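Local coordinates for protein multisubunit Na+/H+ antiporter, A subunit (Anoxybacillus flavithermus, PDB 6Z16) that probably forms part of a multisubunit Mrp antiporter that exchanges sodium ions for protons across the cell membrane, at residues K319-K324 with D395-G400. Numbering follows the deposited sequence.
Sequences KQTDLK and DIRRLG
T321 and D322 meet D395 and I396 through a single beta bridge, D322 paired with D395, that ties two loops of the antiporter-type membrane domain related to complex I. One is the turn between helices 296-316 and 323-347, ending at D322, the N-cap residue of the second helix; the other is the loop joining helix 360-391 to helix 407-421. The bridge belongs to the backbone: I396 N gives its hydrogen to T321 O at 2.5 Å. D395 CA also lies 3.3 Å from T321 O, a CH···O contact at the same acceptor. A further backbone hydrogen bond, between L323 and R394, extends the join to the residue just before D395.

The D395 carboxylate turns from the bridge and uses OD1 to bind T393 OG1 within its own loop.

I396 leaves its backbone toward the 319-324 turn. The apolar contact is made by its CD1, which reaches L323 CD2 at 4.1 Å, the two side chains crossing at roughly a right angle. Its other branch meets a polar atom instead: CG2 rests in van der Waals contact with T321 OG1 at 3.4 Å, as the isoleucine and threonine side chains run past each other in opposite directions.

The side-chain hydrogen bond joins T321 to R397. With OG1 anti to the backbone N (chi1 -172°), the threonine hydroxyl faces the arginine, whose chain bends at chi3 (-70°), and NE donates to T321 OG1 over 3.3 Å. Because this bond rests on the hydroxyl, an alanine here would probably leave R397 NE without this acceptor and the guanidinium freer to turn. The T321 oxygen sits at the guanidinium edge, 15° out of its plane.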
# COMPACT_ATOMS: atom_id res chain seq x y z
N LYS A 319 83.57 68.68 -50.65
CA LYS A 319 84.32 67.50 -50.23
C LYS A 319 84.01 66.28 -51.08
O LYS A 319 84.86 65.38 -51.18
CB LYS A 319 84.03 67.23 -48.74
CG LYS A 319 84.91 66.18 -48.05
CD LYS A 319 84.23 64.81 -47.95
CE LYS A 319 85.06 63.82 -47.15
NZ LYS A 319 86.33 63.45 -47.85
N GLN A 320 82.85 66.25 -51.72
CA GLN A 320 82.34 65.02 -52.31
C GLN A 320 83.06 64.68 -53.61
O GLN A 320 83.64 65.53 -54.28
CB GLN A 320 80.84 65.15 -52.54
CG GLN A 320 80.08 65.46 -51.27
CD GLN A 320 80.20 64.35 -50.25
OE1 GLN A 320 80.18 63.17 -50.59
NE2 GLN A 320 80.34 64.73 -48.99
N THR A 321 83.01 63.39 -53.96
CA THR A 321 83.70 62.89 -55.13
C THR A 321 82.75 62.35 -56.21
O THR A 321 83.23 61.84 -57.22
CB THR A 321 84.69 61.79 -54.74
OG1 THR A 321 85.49 61.43 -55.87
CG2 THR A 321 83.97 60.55 -54.24
N ASP A 322 81.44 62.46 -56.02
CA ASP A 322 80.48 62.11 -57.06
C ASP A 322 79.49 63.26 -57.25
O ASP A 322 79.36 64.13 -56.40
CB ASP A 322 79.73 60.81 -56.73
CG ASP A 322 79.06 60.84 -55.38
OD1 ASP A 322 79.31 61.78 -54.59
OD2 ASP A 322 78.27 59.92 -55.09
N LEU A 323 78.78 63.21 -58.38
CA LEU A 323 78.02 64.37 -58.83
C LEU A 323 76.77 64.60 -57.99
O LEU A 323 76.43 65.75 -57.67
CB LEU A 323 77.64 64.19 -60.30
CG LEU A 323 78.56 64.56 -61.48
CD1 LEU A 323 78.82 66.04 -61.52
CD2 LEU A 323 79.87 63.80 -61.51
N LYS A 324 76.08 63.52 -57.61
CA LYS A 324 74.77 63.67 -56.98
C LYS A 324 74.87 64.15 -55.54
O LYS A 324 73.98 64.88 -55.08
CB LYS A 324 74.00 62.36 -57.05
CG LYS A 324 73.58 61.97 -58.44
CD LYS A 324 72.59 60.82 -58.42
CE LYS A 324 73.28 59.51 -58.09
NZ LYS A 324 72.34 58.36 -58.15
N ASP A 395 81.57 59.15 -60.51
CA ASP A 395 82.58 59.73 -59.65
C ASP A 395 83.38 60.80 -60.40
O ASP A 395 83.44 60.81 -61.63
CB ASP A 395 83.52 58.65 -59.08
CG ASP A 395 84.23 57.83 -60.15
OD1 ASP A 395 83.93 57.97 -61.35
OD2 ASP A 395 85.11 57.04 -59.77
N ILE A 396 83.99 61.70 -59.64
CA ILE A 396 84.67 62.83 -60.26
C ILE A 396 86.08 62.49 -60.70
O ILE A 396 86.69 63.25 -61.47
CB ILE A 396 84.65 64.01 -59.27
CG1 ILE A 396 84.72 65.35 -60.00
CG2 ILE A 396 85.76 63.88 -58.26
CD1 ILE A 396 83.46 65.68 -60.74
N ARG A 397 86.61 61.34 -60.28
CA ARG A 397 88.02 61.03 -60.44
C ARG A 397 88.29 60.08 -61.60
O ARG A 397 89.46 59.79 -61.88
CB ARG A 397 88.57 60.43 -59.14
CG ARG A 397 88.58 61.40 -57.97
CD ARG A 397 89.16 60.75 -56.73
NE ARG A 397 88.28 59.74 -56.17
CZ ARG A 397 88.54 58.44 -56.16
NH1 ARG A 397 89.67 57.99 -56.69
NH2 ARG A 397 87.68 57.58 -55.63
N ARG A 398 87.26 59.59 -62.28
CA ARG A 398 87.47 58.74 -63.44
C ARG A 398 87.09 59.41 -64.75
O ARG A 398 87.74 59.16 -65.76
CB ARG A 398 86.70 57.42 -63.30
CG ARG A 398 87.15 56.34 -64.29
CD ARG A 398 86.43 54.99 -64.19
NE ARG A 398 85.04 54.99 -64.68
CZ ARG A 398 84.69 54.93 -65.96
NH1 ARG A 398 85.62 54.90 -66.91
NH2 ARG A 398 83.42 54.91 -66.30
N LEU A 399 86.07 60.26 -64.76
CA LEU A 399 85.64 60.93 -65.98
C LEU A 399 86.39 62.25 -66.15
O LEU A 399 86.48 63.05 -65.22
CB LEU A 399 84.12 61.13 -65.98
CG LEU A 399 83.35 61.88 -64.89
CD1 LEU A 399 83.19 63.34 -65.22
CD2 LEU A 399 82.00 61.24 -64.70
N GLY A 400 86.94 62.45 -67.34
CA GLY A 400 87.80 63.60 -67.60
C GLY A 400 87.32 64.54 -68.68
O GLY A 400 86.36 65.29 -68.47